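Local atomic coordinates of transcriptional regulator (Pyrococcus horikoshii, PDB entry 1UDD), a protein that is an all-helical member of the TenA/THI-4/PQQC family that assembles from four copies of one chain. Residues A[52-64]-A[121-133]. Residues are numbered along the deposited sequence; the frame is centred on the assembly and turned at random.
Sequences GLTRALAVISSKA and AYKGNIIEGLTAL
Lys63 reaches across with its ammonium group to the C-terminal end of helix 108-123 and the turn after it. Lys63 NZ donates three hydrogen bonds to main-chain carbonyls: to Ala121 O (2.8 Å), Tyr122 O (2.8 Å) and Gly124 O (2.9 Å). The first lies in the carbonyl plane; at Tyr122 the donor sits well above it. A bend at chi3 (63°) turns the lysine chain toward these oxygens. A positive charge here would probably suit the partly negative C-terminal end of helix 108-123. Gly124 then leaves helical geometry. Asn125 is the N-cap of helix 126-146 and forms a capping box with Glu128. Glu128 N gives a nearly axial bond to Asn125 OD1 (2.8 Å), and Asn125 N returns one to Glu128 OE1 (2.7 Å). Glu128 OE2 forms a salt bridge with Arg192. In this all-helical fold of the TenA family, helix 126-146 runs nearly antiparallel to helix 36-63, at 162° between the short segments. The interface is apolar and uses knobs into holes. Ile60 enters among Ala121 of helix 108-123 and Ile126, Gly129 and Leu130 of helix 126-146, Ile60 CD1 lying 3.4 Å from Gly129 C. Leu133 fits among Leu53, Ala56, Leu57 and Ile60. Tyr122 OH is hydrogen-bonded with Ser62 OG of a neighbouring subunit.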
loop_
_atom_site.group_PDB
_atom_site.type_symbol
_atom_site.label_atom_id
_atom_site.label_comp_id
_atom_site.label_asym_id
_atom_site.label_seq_id
_atom_site.Cartn_x
_atom_site.Cartn_y
_atom_site.Cartn_z
ATOM N N GLY A 52 -1.677 -15.050 6.141
ATOM C CA GLY A 52 -0.697 -13.974 6.216
ATOM C C GLY A 52 0.429 -14.078 5.197
ATOM O O GLY A 52 0.869 -13.068 4.629
ATOM N N LEU A 53 0.918 -15.292 4.978
ATOM C CA LEU A 53 1.985 -15.512 4.006
ATOM C C LEU A 53 1.433 -15.116 2.637
ATOM O O LEU A 53 2.122 -14.515 1.817
ATOM C CB LEU A 53 2.391 -16.981 4.005
ATOM C CG LEU A 53 3.763 -17.379 3.457
ATOM C CD1 LEU A 53 4.850 -16.731 4.307
ATOM C CD2 LEU A 53 3.910 -18.914 3.486
ATOM N N THR A 54 0.175 -15.463 2.401
ATOM C CA THR A 54 -0.485 -15.140 1.138
ATOM C C THR A 54 -0.620 -13.629 0.925
ATOM O O THR A 54 -0.335 -13.130 -0.160
ATOM C CB THR A 54 -1.873 -15.794 1.079
ATOM O OG1 THR A 54 -1.712 -17.214 1.163
ATOM C CG2 THR A 54 -2.581 -15.459 -0.211
ATOM N N ARG A 55 -1.048 -12.901 1.958
ATOM C CA ARG A 55 -1.202 -11.451 1.845
ATOM C C ARG A 55 0.109 -10.783 1.512
ATOM O O ARG A 55 0.158 -9.894 0.658
ATOM C CB ARG A 55 -1.714 -10.816 3.149
ATOM C CG ARG A 55 -3.181 -11.016 3.427
ATOM C CD ARG A 55 -3.645 -10.282 4.707
ATOM N NE ARG A 55 -4.861 -10.922 5.184
ATOM C CZ ARG A 55 -6.031 -10.806 4.579
ATOM N NH1 ARG A 55 -6.132 -10.050 3.496
ATOM N NH2 ARG A 55 -7.075 -11.507 5.009
ATOM N N ALA A 56 1.176 -11.189 2.196
ATOM C CA ALA A 56 2.471 -10.562 1.956
ATOM C C ALA A 56 2.961 -10.870 0.538
ATOM O O ALA A 56 3.497 -9.988 -0.143
ATOM C CB ALA A 56 3.498 -11.017 3.017
ATOM N N LEU A 57 2.756 -12.106 0.081
ATOM C CA LEU A 57 3.175 -12.456 -1.269
ATOM C C LEU A 57 2.416 -11.638 -2.300
ATOM O O LEU A 57 2.992 -11.225 -3.313
ATOM C CB LEU A 57 2.965 -13.943 -1.543
ATOM C CG LEU A 57 4.028 -14.834 -0.880
ATOM C CD1 LEU A 57 3.584 -16.303 -0.905
ATOM C CD2 LEU A 57 5.352 -14.645 -1.581
ATOM N N ALA A 58 1.128 -11.391 -2.036
ATOM C CA ALA A 58 0.319 -10.620 -2.972
ATOM C C ALA A 58 0.885 -9.192 -3.085
ATOM O O ALA A 58 1.049 -8.676 -4.183
ATOM C CB ALA A 58 -1.147 -10.584 -2.511
ATOM N N VAL A 59 1.180 -8.556 -1.956
ATOM C CA VAL A 59 1.734 -7.199 -2.011
ATOM C C VAL A 59 3.083 -7.192 -2.757
ATOM O O VAL A 59 3.313 -6.360 -3.638
ATOM C CB VAL A 59 1.928 -6.605 -0.605
ATOM C CG1 VAL A 59 2.626 -5.263 -0.710
ATOM C CG2 VAL A 59 0.581 -6.459 0.085
ATOM N N ILE A 60 3.974 -8.114 -2.416
ATOM C CA ILE A 60 5.256 -8.165 -3.118
ATOM C C ILE A 60 4.999 -8.316 -4.626
ATOM O O ILE A 60 5.574 -7.592 -5.449
ATOM C CB ILE A 60 6.125 -9.343 -2.637
ATOM C CG1 ILE A 60 6.508 -9.136 -1.172
ATOM C CG2 ILE A 60 7.387 -9.457 -3.514
ATOM C CD1 ILE A 60 7.326 -10.267 -0.602
ATOM N N SER A 61 4.099 -9.219 -4.990
ATOM C CA SER A 61 3.817 -9.420 -6.410
ATOM C C SER A 61 3.239 -8.166 -7.066
ATOM O O SER A 61 3.559 -7.848 -8.219
ATOM C CB SER A 61 2.856 -10.591 -6.613
ATOM O OG SER A 61 1.529 -10.181 -6.389
ATOM N N SER A 62 2.399 -7.445 -6.335
ATOM C CA SER A 62 1.785 -6.244 -6.885
ATOM C C SER A 62 2.807 -5.159 -7.269
ATOM O O SER A 62 2.521 -4.278 -8.080
ATOM C CB SER A 62 0.794 -5.678 -5.867
ATOM O OG SER A 62 1.478 -5.058 -4.788
ATOM N N LYS A 63 4.008 -5.254 -6.710
ATOM C CA LYS A 63 5.063 -4.269 -6.930
ATOM C C LYS A 63 6.200 -4.762 -7.820
ATOM O O LYS A 63 7.000 -3.979 -8.329
ATOM C CB LYS A 63 5.618 -3.839 -5.568
ATOM C CG LYS A 63 4.522 -3.334 -4.629
ATOM C CD LYS A 63 4.983 -3.243 -3.164
ATOM C CE LYS A 63 6.115 -2.251 -2.945
ATOM N NZ LYS A 63 6.437 -2.148 -1.477
ATOM N N ALA A 64 6.253 -6.065 -8.014
ATOM C CA ALA A 64 7.296 -6.663 -8.803
ATOM C C ALA A 64 7.139 -6.445 -10.299
ATOM O O ALA A 64 6.071 -6.101 -10.802
ATOM C CB ALA A 64 7.362 -8.153 -8.495
ATOM N N ALA A 121 6.643 -6.060 3.326
ATOM C CA ALA A 121 6.336 -6.134 1.901
ATOM C C ALA A 121 5.873 -4.749 1.409
ATOM O O ALA A 121 6.196 -4.316 0.303
ATOM C CB ALA A 121 5.229 -7.146 1.665
ATOM N N TYR A 122 5.104 -4.063 2.246
ATOM C CA TYR A 122 4.586 -2.756 1.892
ATOM C C TYR A 122 5.638 -1.654 1.854
ATOM O O TYR A 122 5.731 -0.901 0.888
ATOM C CB TYR A 122 3.456 -2.343 2.860
ATOM C CG TYR A 122 3.065 -0.890 2.693
ATOM C CD1 TYR A 122 3.664 0.097 3.468
ATOM C CD2 TYR A 122 2.186 -0.490 1.672
ATOM C CE1 TYR A 122 3.412 1.449 3.235
ATOM C CE2 TYR A 122 1.934 0.858 1.422
ATOM C CZ TYR A 122 2.554 1.828 2.211
ATOM O OH TYR A 122 2.344 3.175 1.973
ATOM N N LYS A 123 6.436 -1.543 2.898
ATOM C CA LYS A 123 7.408 -0.470 2.899
ATOM C C LYS A 123 8.690 -0.669 2.128
ATOM O O LYS A 123 9.283 0.316 1.692
ATOM C CB LYS A 123 7.732 -0.037 4.327
ATOM C CG LYS A 123 8.095 -1.138 5.254
ATOM C CD LYS A 123 8.260 -0.587 6.654
ATOM C CE LYS A 123 8.535 -1.706 7.632
ATOM N NZ LYS A 123 9.009 -1.166 8.923
ATOM N N GLY A 124 9.095 -1.915 1.895
ATOM C CA GLY A 124 10.363 -2.129 1.203
ATOM C C GLY A 124 10.251 -2.579 -0.225
ATOM O O GLY A 124 9.136 -2.840 -0.696
ATOM N N ASN A 125 11.393 -2.654 -0.918
ATOM C CA ASN A 125 11.421 -3.121 -2.307
ATOM C C ASN A 125 11.133 -4.638 -2.295
ATOM O O ASN A 125 10.900 -5.216 -1.218
ATOM C CB ASN A 125 12.787 -2.832 -2.960
ATOM C CG ASN A 125 13.966 -3.362 -2.144
ATOM O OD1 ASN A 125 13.909 -4.460 -1.583
ATOM N ND2 ASN A 125 15.051 -2.576 -2.088
ATOM N N ILE A 126 11.163 -5.295 -3.456
ATOM C CA ILE A 126 10.849 -6.727 -3.494
ATOM C C ILE A 126 11.852 -7.604 -2.761
ATOM O O ILE A 126 11.474 -8.590 -2.118
ATOM C CB ILE A 126 10.703 -7.251 -4.933
ATOM C CG1 ILE A 126 12.066 -7.392 -5.582
ATOM C CG2 ILE A 126 9.832 -6.295 -5.734
ATOM C CD1 ILE A 126 12.111 -8.434 -6.671
ATOM N N ILE A 127 13.130 -7.250 -2.837
ATOM C CA ILE A 127 14.155 -8.029 -2.141
ATOM C C ILE A 127 13.927 -7.970 -0.636
ATOM O O ILE A 127 14.047 -8.983 0.085
ATOM C CB ILE A 127 15.562 -7.504 -2.446
ATOM C CG1 ILE A 127 15.842 -7.645 -3.939
ATOM C CG2 ILE A 127 16.591 -8.286 -1.640
ATOM C CD1 ILE A 127 15.744 -9.088 -4.442
ATOM N N GLU A 128 13.594 -6.788 -0.139
ATOM C CA GLU A 128 13.334 -6.665 1.297
ATOM C C GLU A 128 12.071 -7.450 1.676
ATOM O O GLU A 128 12.006 -8.091 2.722
ATOM C CB GLU A 128 13.190 -5.187 1.664
ATOM C CG GLU A 128 14.436 -4.404 1.330
ATOM C CD GLU A 128 14.278 -2.905 1.510
ATOM O OE1 GLU A 128 13.261 -2.344 1.055
ATOM O OE2 GLU A 128 15.189 -2.277 2.087
ATOM N N GLY A 129 11.064 -7.415 0.816
ATOM C CA GLY A 129 9.843 -8.142 1.118
ATOM C C GLY A 129 10.137 -9.624 1.174
ATOM O O GLY A 129 9.789 -10.291 2.150
ATOM N N LEU A 130 10.795 -10.143 0.138
ATOM C CA LEU A 130 11.134 -11.558 0.086
ATOM C C LEU A 130 12.025 -11.974 1.255
ATOM O O LEU A 130 11.849 -13.057 1.838
ATOM C CB LEU A 130 11.825 -11.876 -1.248
ATOM C CG LEU A 130 10.925 -11.745 -2.472
ATOM C CD1 LEU A 130 11.761 -11.911 -3.755
ATOM C CD2 LEU A 130 9.809 -12.800 -2.399
ATOM N N THR A 131 12.975 -11.119 1.612
ATOM C CA THR A 131 13.864 -11.416 2.729
ATOM C C THR A 131 13.048 -11.570 4.018
ATOM O O THR A 131 13.432 -12.318 4.924
ATOM C CB THR A 131 14.936 -10.301 2.910
ATOM O OG1 THR A 131 15.718 -10.205 1.716
ATOM C CG2 THR A 131 15.888 -10.626 4.094
ATOM N N ALA A 132 11.915 -10.881 4.109
ATOM C CA ALA A 132 11.104 -11.014 5.318
ATOM C C ALA A 132 10.404 -12.370 5.345
ATOM O O ALA A 132 9.920 -12.796 6.386
ATOM C CB ALA A 132 10.090 -9.909 5.407
ATOM N N LEU A 133 10.371 -13.045 4.199
ATOM C CA LEU A 133 9.722 -14.352 4.101
ATOM C C LEU A 133 10.706 -15.523 4.067
ATOM O O LEU A 133 10.308 -16.682 4.199
ATOM C CB LEU A 133 8.866 -14.417 2.841
ATOM C CG LEU A 133 7.862 -13.289 2.598
ATOM C CD1 LEU A 133 7.046 -13.606 1.327
ATOM C CD2 LEU A 133 6.948 -13.131 3.808
#